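Glycogen synthase (Cyanobacterium sp. CLg1, PDB 6GNF) belongs to the bacterial glycogen and starch synthase family, a glycosyltransferase of two Rossmann-like domains (GT-B fold), modelled with adenosine-5'-diphosphate and a glycan bound. Local coordinates at residues S126-Y129 with I130-E134; A62-F65 with D66-D70; A291-D295 with V296-G300; E45-P48 with E49-K53. One frame throughout, in Å; residues are numbered along the deposited sequence.

Interaction 1. Residues S126-Y129 with I130-E134; sequences SVDY and IDNVE. With BGC (beta-D-glucopyranose), chain D.
Tyr129 and Asn132 meet almost at right angles: the phenol ring and the amide plane stand 85° apart. The amide is brought in by its oxygen, with Asn132 OD1 lying in the plane of the ring at its edge, 3.8 Å from Tyr129 CD2. The same oxygen sits 3.6 Å from Tyr129 CB. A second oxygen, Asp131 OD1, approaches that methylene to 3.4 Å from Tyr129 CB; with chi1 at 72° the Asp131 carboxylate lies between its own N and carbonyl carbon, where OD1 can reach it. The nitrogen end of the amide also touches Asp128, whose CB lies 3.7 Å from Asn132 ND2. Tyr129 to Asn132 form a type I beta turn, which leads the loop into helix 132-144 of the Rossmann-like N-terminal domain. Its closing bond, Asn132 N to Tyr129 O, is weak at 3.4 Å. Asp131 occupies the N-cap position without a side-chain capping bond, its carboxylate being engaged by Lys112 and Tyr82 instead. Asn132 is pinned at both ends of its amide, ND2 donating to Tyr121 O and OD1 accepting from Arg135 NE, while Tyr129 OH is bonded to Lys119 O. Asp128 turns its carboxylate to the beta-D-glucopyranose of the glycan pocket. Glucose O2 donates to Asp128 OD2 at 2.8 Å. Glucose O3 lies 2.8 Å from Asp128 OD1 and just as near the other carboxylate oxygen, which leaves the acceptor of its proton unsettled. Ser126 borders the same sugar through its backbone, with Ser126 O 3.5 Å from glucose C2.

Interaction 2. Residues A62-F65 with D66-D70; sequences APRF and DQYED. With SO4 (sulfate ion), chain G.
The guanidinium end of Arg64 reaches the base of the Gln67 side chain, Arg64 NH2 being 3.6 Å from Gln67 CB, and both residues bind one sulfate ion, probably from the crystallisation liquor. Arg64 NH1 donates to sulfate O2 at 3.1 Å with an N-H...O angle of 175°, and that oxygen lies in the guanidinium plane at its edge. A more bent bond runs from Arg64 NH2 to sulfate O4, and Gln67 NE2 adds a weak one to O2. Water 1, also at the guanidinium edge, accepts from Arg64 NH2 at 2.7 Å and donates to Tyr68 O, so the arginine is tied to the loop backbone as well. The reach follows from a fully extended side chain, CG lying anti to the backbone N (chi1 -173°).

Beneath this shell, Arg64 and Gln67 each centre an inverse gamma turn. In the turn centred on Gln67, Asp66 O lies over the centre of the Tyr68 ring, 3.5 Å above its plane, and within 3.2 Å of Arg64 CG. Tyr68 OH receives a weak bond from Phe65 N, while Pro63 CB rests on one face of the Phe65 ring.

Further out, Asp105 forms a salt bridge with Arg64 NH1, Phe92 a cation-pi contact with the arginine, and Arg90 also binds the sulfate. The segment leaves strand 57-63, which pairs with strand 99-105; Tyr68 meets Trp103 of that strand, and Pro63 and Gln67 pack on helix 107-110.

Interaction 3. Residues A291-D295 with V296-G300; sequences AVARD and VGLTG
Arg294, in the last turn before Gly297, folds its guanidinium back along the helix, one face resting on Ala291 CA, which stands 3.4 Å above the plane and off-centre toward the rim. Arg294 NH1 is held by a salt bridge to Asp290 and a bond to Thr280 O. The carboxylate of Asp295, the other flat group, is carried on a side chain whose CG stands opposite the backbone N (chi1 -179°), and this side chain touches Leu263 of helix 257-264.

The motif is a helix C-terminus that hands over to a parallel strand: helix 290-296 stops at Gly297 and strand 298-300 follows, at the edge of the main sheet of the Rossmann-like N-terminal domain. Strands 267-270 and 298-300 are parallel neighbours in that sheet, joined by a connection through helices 273-281 and 290-296, a beta-alpha-beta crossover; Thr299 and Thr270 share a backbone bond. The last helical bonds are Val296 N to Val292 O, 2.9 Å and nearly linear at the carbonyl, and Gly297 N to Ala293 O, 2.7 Å with the donor tilted 24° from the carbonyl plane. Gly297 then breaks away with positive phi, a conformation glycine adopts readily, since a beta carbon there would press on the preceding carbonyl oxygen.

Val296 keeps its beta carbon over the helical carbonyl, Val296 CB lying 3.5 Å from Val292 O, and packs on Ala268 of strand 267-270. Val292 meets helix 257-264, whereas Ala293 and Leu298 both lie against helix 273-281. Their own meeting across the bend is apolar, Ala293 CB to Leu298 CD2 at 4.2 Å.

Interaction 4. Residues E45-P48 with E49-K53; sequences EGLP and EELAK
Glu49 folds over the preceding turn of helix 39-54 and meets Glu45. With chi1 at -76° its CG stands beside the backbone N, which lays it over the carbonyl of the residue four back, Glu49 CG being 3.3 Å from Glu45 O. The hydrogen bond from Glu49 N to that same oxygen is stretched to 3.4 Å and weak.

The stretch probably reflects the neighbouring Pro48, which has no N-H to give; the helix is kinked there because the proline nitrogen makes no bond to the turn before. Its carbonyl keeps the helical bond, Pro48 O accepting from Ala52 N at 2.9 Å, while the ring rests on Phe26 and Val58 of the flanking strands. Leu47 is the third main contributor. Its CD1 touches Leu51 CD1 at 3.8 Å, and Leu47 O accepts from Leu51 N at 3.0 Å. These two leucines turn one side of the helix to strand 23-27 and helix 526-540, as expected for the helix of a beta-alpha-beta unit running from strand 23-27 to strand 57-63.

On another side the carboxylate planes of Glu45 and Glu49 are 83° apart, with Glu45 OE2 4.1 Å from Glu49 OE1. Water 2 donates to Glu45 OE2; its spacing to Glu49 OE1 is short enough to be doubtful. Salt bridges from both glutamates to Lys306 probably offset the repulsion between two like charges this close.

From the N terminus the contacts come in series: interaction 4 (45-53), interaction 2 (62-70), interaction 1 (126-134) and interaction 3 (291-300). Each joins consecutive residues and closes no more than a turn, so none nests in or crosses another. Interaction 4 sits within helix 39-54, and strand 57-63 leads directly from it into interaction 2, their nearest atoms about 10 Å apart. Interaction 1 opens helix 132-144, about 7 Å from interaction 2 at the nearest atoms, and borders the glycan. Interaction 3 enters edge strand 298-300 of the sheet that interaction 2 also reaches, with centres about 34 Å apart.

Interaction 1. Residues S126-Y129 with I130-E134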
loop_
_atom_site.group_PDB
_atom_site.type_symbol
_atom_site.label_atom_id
_atom_site.label_comp_id
_atom_site.label_asym_id
_atom_site.label_seq_id
_atom_site.Cartn_x
_atom_site.Cartn_y
_atom_site.Cartn_z
ATOM N N SER A 126 -0.856 -14.336 7.506
ATOM C CA SER A 126 -1.900 -13.510 8.128
ATOM C C SER A 126 -1.661 -13.278 9.618
ATOM O O SER A 126 -2.285 -12.401 10.217
ATOM C CB SER A 126 -3.276 -14.146 7.934
ATOM O OG SER A 126 -3.693 -14.012 6.591
ATOM N N VAL A 127 -0.755 -14.056 10.212
ATOM C CA VAL A 127 -0.512 -14.002 11.650
ATOM C C VAL A 127 0.289 -12.749 12.016
ATOM O O VAL A 127 1.224 -12.368 11.305
ATOM C CB VAL A 127 0.228 -15.264 12.146
ATOM C CG1 VAL A 127 0.400 -15.231 13.658
ATOM C CG2 VAL A 127 -0.523 -16.522 11.722
ATOM N N ASP A 128 -0.090 -12.118 13.128
ATOM C CA ASP A 128 0.613 -10.946 13.650
ATOM C C ASP A 128 1.442 -11.304 14.887
ATOM O O ASP A 128 1.083 -12.213 15.640
ATOM C CB ASP A 128 -0.390 -9.849 14.029
ATOM C CG ASP A 128 -1.103 -9.249 12.824
ATOM O OD1 ASP A 128 -0.462 -9.007 11.776
ATOM O OD2 ASP A 128 -2.320 -8.995 12.944
ATOM N N TYR A 129 2.528 -10.561 15.113
ATOM C CA TYR A 129 3.260 -10.648 16.373
ATOM C C TYR A 129 2.315 -10.265 17.511
ATOM O O TYR A 129 1.517 -9.333 17.373
ATOM C CB TYR A 129 4.477 -9.707 16.384
ATOM C CG TYR A 129 5.567 -10.055 15.393
ATOM C CD1 TYR A 129 6.206 -11.295 15.439
ATOM C CD2 TYR A 129 5.972 -9.141 14.417
ATOM C CE1 TYR A 129 7.205 -11.621 14.536
ATOM C CE2 TYR A 129 6.973 -9.457 13.510
ATOM C CZ TYR A 129 7.588 -10.702 13.578
ATOM O OH TYR A 129 8.579 -11.068 12.698
ATOM N N ILE A 130 2.394 -10.984 18.628
ATOM C CA ILE A 130 1.573 -10.658 19.802
ATOM C C ILE A 130 1.779 -9.200 20.244
ATOM O O ILE A 130 0.835 -8.523 20.640
ATOM C CB ILE A 130 1.826 -11.627 20.996
ATOM C CG1 ILE A 130 3.283 -11.575 21.492
ATOM C CG2 ILE A 130 1.447 -13.056 20.617
ATOM C CD1 ILE A 130 3.501 -10.709 22.721
ATOM N N ASP A 131 3.026 -8.740 20.166
ATOM C CA ASP A 131 3.433 -7.469 20.738
ATOM C C ASP A 131 3.377 -6.297 19.753
ATOM O O ASP A 131 4.094 -5.303 19.934
ATOM C CB ASP A 131 4.850 -7.599 21.348
ATOM C CG ASP A 131 5.952 -7.702 20.289
ATOM O OD1 ASP A 131 5.711 -8.376 19.262
ATOM O OD2 ASP A 131 7.060 -7.150 20.499
ATOM N N ASN A 132 2.522 -6.379 18.734
ATOM C CA ASN A 132 2.399 -5.266 17.790
ATOM C C ASN A 132 1.909 -3.978 18.433
ATOM O O ASN A 132 2.276 -2.879 17.978
ATOM C CB ASN A 132 1.517 -5.631 16.593
ATOM C CG ASN A 132 2.309 -6.284 15.455
ATOM O OD1 ASN A 132 3.555 -6.348 15.460
ATOM N ND2 ASN A 132 1.584 -6.745 14.450
ATOM N N VAL A 133 1.074 -4.111 19.460
ATOM C CA VAL A 133 0.632 -2.962 20.244
ATOM C C VAL A 133 1.848 -2.206 20.776
ATOM O O VAL A 133 1.978 -1.010 20.558
ATOM C CB VAL A 133 -0.283 -3.389 21.410
ATOM C CG1 VAL A 133 -0.454 -2.273 22.436
ATOM C CG2 VAL A 133 -1.643 -3.833 20.882
ATOM N N GLU A 134 2.736 -2.910 21.463
ATOM C CA GLU A 134 3.887 -2.263 22.078
ATOM C C GLU A 134 4.861 -1.727 21.024
ATOM O O GLU A 134 5.362 -0.615 21.146
ATOM C CB GLU A 134 4.590 -3.224 23.034
ATOM C CG GLU A 134 3.796 -3.562 24.282
ATOM C CD GLU A 134 2.739 -4.643 24.075
ATOM O OE1 GLU A 134 2.037 -5.009 25.049
ATOM O OE2 GLU A 134 2.569 -5.133 22.935
HETATM C C2 BGC D . -3.865 -9.266 10.138
HETATM C C3 BGC D . -3.229 -7.960 9.657
HETATM C C4 BGC D . -2.454 -8.240 8.364
HETATM C C5 BGC D . -3.256 -9.051 7.334
HETATM C C6 BGC D . -2.333 -9.617 6.264
HETATM C C1 BGC D . -4.787 -9.771 9.025
HETATM O O1 BGC D . -5.552 -10.900 9.465
HETATM O O2 BGC D . -4.592 -9.094 11.363
HETATM O O3 BGC D . -2.370 -7.374 10.654
HETATM O O4 BGC D . -2.093 -6.994 7.766
HETATM O O5 BGC D . -3.984 -10.143 7.905
HETATM O O6 BGC D . -2.995 -9.491 5.010
#

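Interaction 2. Residues A62-F65 with D66-D70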
loop_
_atom_site.group_PDB
_atom_site.type_symbol
_atom_site.label_atom_id
_atom_site.label_comp_id
_atom_site.label_asym_id
_atom_site.label_seq_id
_atom_site.Cartn_x
_atom_site.Cartn_y
_atom_site.Cartn_z
ATOM N N ALA A 62 10.918 5.479 10.424
ATOM C CA ALA A 62 10.393 4.123 10.380
ATOM C C ALA A 62 11.291 3.214 11.196
ATOM O O ALA A 62 12.405 3.595 11.544
ATOM C CB ALA A 62 10.333 3.648 8.946
ATOM N N PRO A 63 10.826 1.995 11.494
ATOM C CA PRO A 63 11.666 1.087 12.285
ATOM C C PRO A 63 12.884 0.598 11.528
ATOM O O PRO A 63 12.839 0.440 10.309
ATOM C CB PRO A 63 10.732 -0.093 12.577
ATOM C CG PRO A 63 9.356 0.472 12.438
ATOM C CD PRO A 63 9.460 1.469 11.327
ATOM N N ARG A 64 13.975 0.361 12.243
ATOM C CA ARG A 64 15.177 -0.227 11.652
ATOM C C ARG A 64 15.060 -1.752 11.693
ATOM O O ARG A 64 15.518 -2.406 12.621
ATOM C CB ARG A 64 16.423 0.254 12.402
ATOM C CG ARG A 64 17.748 -0.153 11.777
ATOM C CD ARG A 64 18.882 0.427 12.599
ATOM N NE ARG A 64 20.189 0.078 12.069
ATOM C CZ ARG A 64 21.100 -0.678 12.673
ATOM N NH1 ARG A 64 20.894 -1.218 13.866
ATOM N NH2 ARG A 64 22.248 -0.898 12.058
ATOM N N PHE A 65 14.425 -2.313 10.671
ATOM C CA PHE A 65 14.191 -3.756 10.596
ATOM C C PHE A 65 15.436 -4.509 10.196
ATOM O O PHE A 65 15.576 -5.682 10.530
ATOM C CB PHE A 65 13.059 -4.074 9.620
ATOM C CG PHE A 65 11.702 -3.642 10.102
ATOM C CD1 PHE A 65 11.170 -4.166 11.275
ATOM C CD2 PHE A 65 10.945 -2.737 9.380
ATOM C CE1 PHE A 65 9.918 -3.776 11.721
ATOM C CE2 PHE A 65 9.690 -2.347 9.820
ATOM C CZ PHE A 65 9.180 -2.871 10.992
ATOM N N ASP A 66 16.331 -3.837 9.475
ATOM C CA ASP A 66 17.621 -4.406 9.092
ATOM C C ASP A 66 18.738 -3.400 9.284
ATOM O O ASP A 66 18.493 -2.220 9.496
ATOM C CB ASP A 66 17.586 -4.856 7.627
ATOM C CG ASP A 66 16.720 -6.085 7.421
ATOM O OD1 ASP A 66 17.291 -7.191 7.531
ATOM O OD2 ASP A 66 15.489 -5.960 7.212
ATOM N N GLN A 67 19.970 -3.882 9.218
ATOM C CA GLN A 67 21.127 -3.021 9.360
ATOM C C GLN A 67 21.452 -2.372 8.025
ATOM O O GLN A 67 22.386 -2.788 7.354
ATOM C CB GLN A 67 22.308 -3.832 9.888
ATOM C CG GLN A 67 22.017 -4.452 11.239
ATOM C CD GLN A 67 23.231 -5.106 11.851
ATOM O OE1 GLN A 67 23.840 -5.979 11.248
ATOM N NE2 GLN A 67 23.584 -4.694 13.068
ATOM N N TYR A 68 20.703 -1.332 7.665
ATOM C CA TYR A 68 20.826 -0.712 6.344
ATOM C C TYR A 68 22.212 -0.120 6.179
ATOM O O TYR A 68 22.668 0.620 7.047
ATOM C CB TYR A 68 19.765 0.368 6.149
ATOM C CG TYR A 68 18.365 -0.114 6.461
ATOM C CD1 TYR A 68 17.848 -1.237 5.836
ATOM C CD2 TYR A 68 17.565 0.551 7.387
ATOM C CE1 TYR A 68 16.567 -1.688 6.113
ATOM C CE2 TYR A 68 16.288 0.104 7.673
ATOM C CZ TYR A 68 15.792 -1.016 7.032
ATOM O OH TYR A 68 14.516 -1.445 7.332
ATOM N N GLU A 69 22.865 -0.440 5.068
ATOM C CA GLU A 69 24.285 -0.120 4.886
ATOM C C GLU A 69 24.599 1.368 4.812
ATOM O O GLU A 69 25.651 1.792 5.260
ATOM C CB GLU A 69 24.830 -0.802 3.631
ATOM C CG GLU A 69 24.997 -2.305 3.786
ATOM C CD GLU A 69 26.008 -2.886 2.819
ATOM O OE1 GLU A 69 27.064 -3.375 3.280
ATOM O OE2 GLU A 69 25.756 -2.846 1.595
ATOM N N ASP A 70 23.674 2.156 4.278
ATOM C CA ASP A 70 23.898 3.588 4.103
ATOM C C ASP A 70 23.485 4.431 5.327
ATOM O O ASP A 70 23.531 5.659 5.271
ATOM C CB ASP A 70 23.168 4.092 2.848
ATOM C CG ASP A 70 21.658 3.922 2.928
ATOM O OD1 ASP A 70 21.195 3.237 3.859
ATOM O OD2 ASP A 70 20.957 4.407 2.011
HETATM S S SO4 G . 24.471 -2.262 15.250
HETATM O O1 SO4 G . 24.736 -1.391 16.424
HETATM O O2 SO4 G . 23.097 -2.824 15.279
HETATM O O3 SO4 G . 25.434 -3.384 15.290
HETATM O O4 SO4 G . 24.662 -1.488 14.002
HETATM O O HOH W 1 22.007 0.731 9.885
#

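Interaction 3. Residues A291-D295 with V296-G300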
loop_
_atom_site.group_PDB
_atom_site.type_symbol
_atom_site.label_atom_id
_atom_site.label_comp_id
_atom_site.label_asym_id
_atom_site.label_seq_id
_atom_site.Cartn_x
_atom_site.Cartn_y
_atom_site.Cartn_z
ATOM N N ALA A 291 -18.902 6.715 9.552
ATOM C CA ALA A 291 -19.451 7.852 10.285
ATOM C C ALA A 291 -18.329 8.699 10.885
ATOM O O ALA A 291 -18.381 9.929 10.851
ATOM C CB ALA A 291 -20.426 7.389 11.361
ATOM N N VAL A 292 -17.296 8.056 11.408
ATOM C CA VAL A 292 -16.135 8.790 11.900
ATOM C C VAL A 292 -15.475 9.584 10.769
ATOM O O VAL A 292 -15.187 10.764 10.933
ATOM C CB VAL A 292 -15.109 7.856 12.572
ATOM C CG1 VAL A 292 -13.848 8.618 12.948
ATOM C CG2 VAL A 292 -15.711 7.201 13.809
ATOM N N ALA A 293 -15.267 8.943 9.622
ATOM C CA ALA A 293 -14.669 9.605 8.460
ATOM C C ALA A 293 -15.500 10.797 7.984
ATOM O O ALA A 293 -14.942 11.864 7.713
ATOM C CB ALA A 293 -14.473 8.608 7.328
ATOM N N ARG A 294 -16.822 10.617 7.916
ATOM C CA ARG A 294 -17.748 11.714 7.620
ATOM C C ARG A 294 -17.643 12.852 8.621
ATOM O O ARG A 294 -17.646 14.014 8.248
ATOM C CB ARG A 294 -19.197 11.241 7.647
ATOM C CG ARG A 294 -19.661 10.594 6.372
ATOM C CD ARG A 294 -21.173 10.528 6.329
ATOM N NE ARG A 294 -21.760 9.777 7.443
ATOM C CZ ARG A 294 -21.892 8.447 7.496
ATOM N NH1 ARG A 294 -21.463 7.666 6.504
ATOM N NH2 ARG A 294 -22.452 7.887 8.563
ATOM N N ASP A 295 -17.669 12.501 9.898
ATOM C CA ASP A 295 -17.586 13.474 10.972
ATOM C C ASP A 295 -16.325 14.327 10.842
ATOM O O ASP A 295 -16.387 15.549 10.923
ATOM C CB ASP A 295 -17.597 12.740 12.317
ATOM C CG ASP A 295 -17.549 13.675 13.504
ATOM O OD1 ASP A 295 -18.179 14.753 13.467
ATOM O OD2 ASP A 295 -16.874 13.315 14.496
ATOM N N VAL A 296 -15.194 13.676 10.602
ATOM C CA VAL A 296 -13.903 14.352 10.560
ATOM C C VAL A 296 -13.635 14.991 9.193
ATOM O O VAL A 296 -12.928 15.999 9.116
ATOM C CB VAL A 296 -12.796 13.352 10.949
ATOM C CG1 VAL A 296 -11.413 13.820 10.515
ATOM C CG2 VAL A 296 -12.839 13.118 12.451
ATOM N N GLY A 297 -14.246 14.450 8.134
ATOM C CA GLY A 297 -13.944 14.879 6.776
ATOM C C GLY A 297 -12.719 14.149 6.261
ATOM O O GLY A 297 -11.705 14.050 6.950
ATOM N N LEU A 298 -12.821 13.620 5.048
ATOM C CA LEU A 298 -11.776 12.812 4.446
ATOM C C LEU A 298 -11.654 13.178 2.971
ATOM O O LEU A 298 -12.612 13.069 2.226
ATOM C CB LEU A 298 -12.118 11.322 4.596
ATOM C CG LEU A 298 -11.145 10.295 4.012
ATOM C CD1 LEU A 298 -9.789 10.378 4.703
ATOM C CD2 LEU A 298 -11.717 8.897 4.151
ATOM N N THR A 299 -10.468 13.626 2.561
ATOM C CA THR A 299 -10.180 14.001 1.174
ATOM C C THR A 299 -9.209 12.999 0.570
ATOM O O THR A 299 -8.284 12.541 1.245
ATOM C CB THR A 299 -9.503 15.385 1.111
ATOM O OG1 THR A 299 -10.350 16.348 1.722
ATOM C CG2 THR A 299 -9.233 15.815 -0.316
ATOM N N GLY A 300 -9.393 12.709 -0.717
ATOM C CA GLY A 300 -8.550 11.780 -1.441
ATOM C C GLY A 300 -7.666 12.475 -2.457
ATOM O O GLY A 300 -8.088 13.419 -3.126
#

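Interaction 4. Residues E45-P48 with E49-K53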
loop_
_atom_site.group_PDB
_atom_site.type_symbol
_atom_site.label_atom_id
_atom_site.label_comp_id
_atom_site.label_asym_id
_atom_site.label_seq_id
_atom_site.Cartn_x
_atom_site.Cartn_y
_atom_site.Cartn_z
ATOM N N GLU A 45 8.350 6.381 -0.312
ATOM C CA GLU A 45 9.560 6.670 -1.068
ATOM C C GLU A 45 9.328 7.846 -2.014
ATOM O O GLU A 45 10.058 8.825 -1.959
ATOM C CB GLU A 45 10.008 5.449 -1.869
ATOM C CG GLU A 45 11.314 5.676 -2.622
ATOM C CD GLU A 45 11.688 4.550 -3.573
ATOM O OE1 GLU A 45 10.975 3.536 -3.630
ATOM O OE2 GLU A 45 12.710 4.670 -4.265
ATOM N N GLY A 46 8.319 7.726 -2.875
ATOM C CA GLY A 46 8.119 8.652 -3.984
ATOM C C GLY A 46 7.603 10.034 -3.647
ATOM O O GLY A 46 8.088 11.030 -4.175
ATOM N N LEU A 47 6.603 10.098 -2.779
ATOM C CA LEU A 47 5.989 11.379 -2.431
ATOM C C LEU A 47 6.975 12.286 -1.675
ATOM O O LEU A 47 7.139 13.447 -2.048
ATOM C CB LEU A 47 4.666 11.166 -1.674
ATOM C CG LEU A 47 3.951 12.391 -1.094
ATOM C CD1 LEU A 47 3.750 13.485 -2.136
ATOM C CD2 LEU A 47 2.615 11.982 -0.482
ATOM N N PRO A 48 7.666 11.759 -0.649
ATOM C CA PRO A 48 8.674 12.601 0.015
ATOM C C PRO A 48 9.786 13.093 -0.901
ATOM O O PRO A 48 10.227 14.234 -0.754
ATOM C CB PRO A 48 9.234 11.674 1.098
ATOM C CG PRO A 48 8.068 10.818 1.444
ATOM C CD PRO A 48 7.453 10.510 0.102
ATOM N N GLU A 49 10.230 12.256 -1.839
ATOM C CA GLU A 49 11.256 12.667 -2.797
ATOM C C GLU A 49 10.774 13.814 -3.674
ATOM O O GLU A 49 11.525 14.737 -3.951
ATOM C CB GLU A 49 11.736 11.485 -3.650
ATOM C CG GLU A 49 12.678 10.561 -2.888
ATOM C CD GLU A 49 13.170 9.349 -3.667
ATOM O OE1 GLU A 49 13.778 8.463 -3.025
ATOM O OE2 GLU A 49 12.907 9.234 -4.881
ATOM N N GLU A 50 9.505 13.777 -4.072
ATOM C CA GLU A 50 8.938 14.842 -4.908
ATOM C C GLU A 50 8.805 16.128 -4.097
ATOM O O GLU A 50 9.097 17.207 -4.583
ATOM C CB GLU A 50 7.577 14.421 -5.477
ATOM C CG GLU A 50 6.899 15.471 -6.354
ATOM C CD GLU A 50 7.668 15.797 -7.630
ATOM O OE1 GLU A 50 8.501 14.965 -8.057
ATOM O OE2 GLU A 50 7.445 16.896 -8.209
ATOM N N LEU A 51 8.384 16.001 -2.849
ATOM C CA LEU A 51 8.261 17.164 -1.968
ATOM C C LEU A 51 9.604 17.835 -1.704
ATOM O O LEU A 51 9.664 19.056 -1.580
ATOM C CB LEU A 51 7.586 16.761 -0.655
ATOM C CG LEU A 51 6.108 16.375 -0.809
ATOM C CD1 LEU A 51 5.584 15.653 0.415
ATOM C CD2 LEU A 51 5.252 17.597 -1.083
ATOM N N ALA A 52 10.660 17.035 -1.571
ATOM C CA ALA A 52 12.017 17.573 -1.417
ATOM C C ALA A 52 12.472 18.279 -2.678
ATOM O O ALA A 52 13.114 19.318 -2.606
ATOM C CB ALA A 52 12.990 16.461 -1.060
ATOM N N LYS A 53 12.132 17.697 -3.825
ATOM C CA LYS A 53 12.451 18.261 -5.137
ATOM C C LYS A 53 11.854 19.661 -5.301
ATOM O O LYS A 53 12.535 20.578 -5.700
ATOM C CB LYS A 53 11.940 17.315 -6.228
ATOM C CG LYS A 53 12.758 17.303 -7.510
ATOM C CD LYS A 53 12.635 15.964 -8.235
ATOM C CE LYS A 53 11.344 15.860 -9.036
ATOM N NZ LYS A 53 11.444 16.530 -10.371
HETATM O O HOH W 2 14.640 6.178 -2.911
#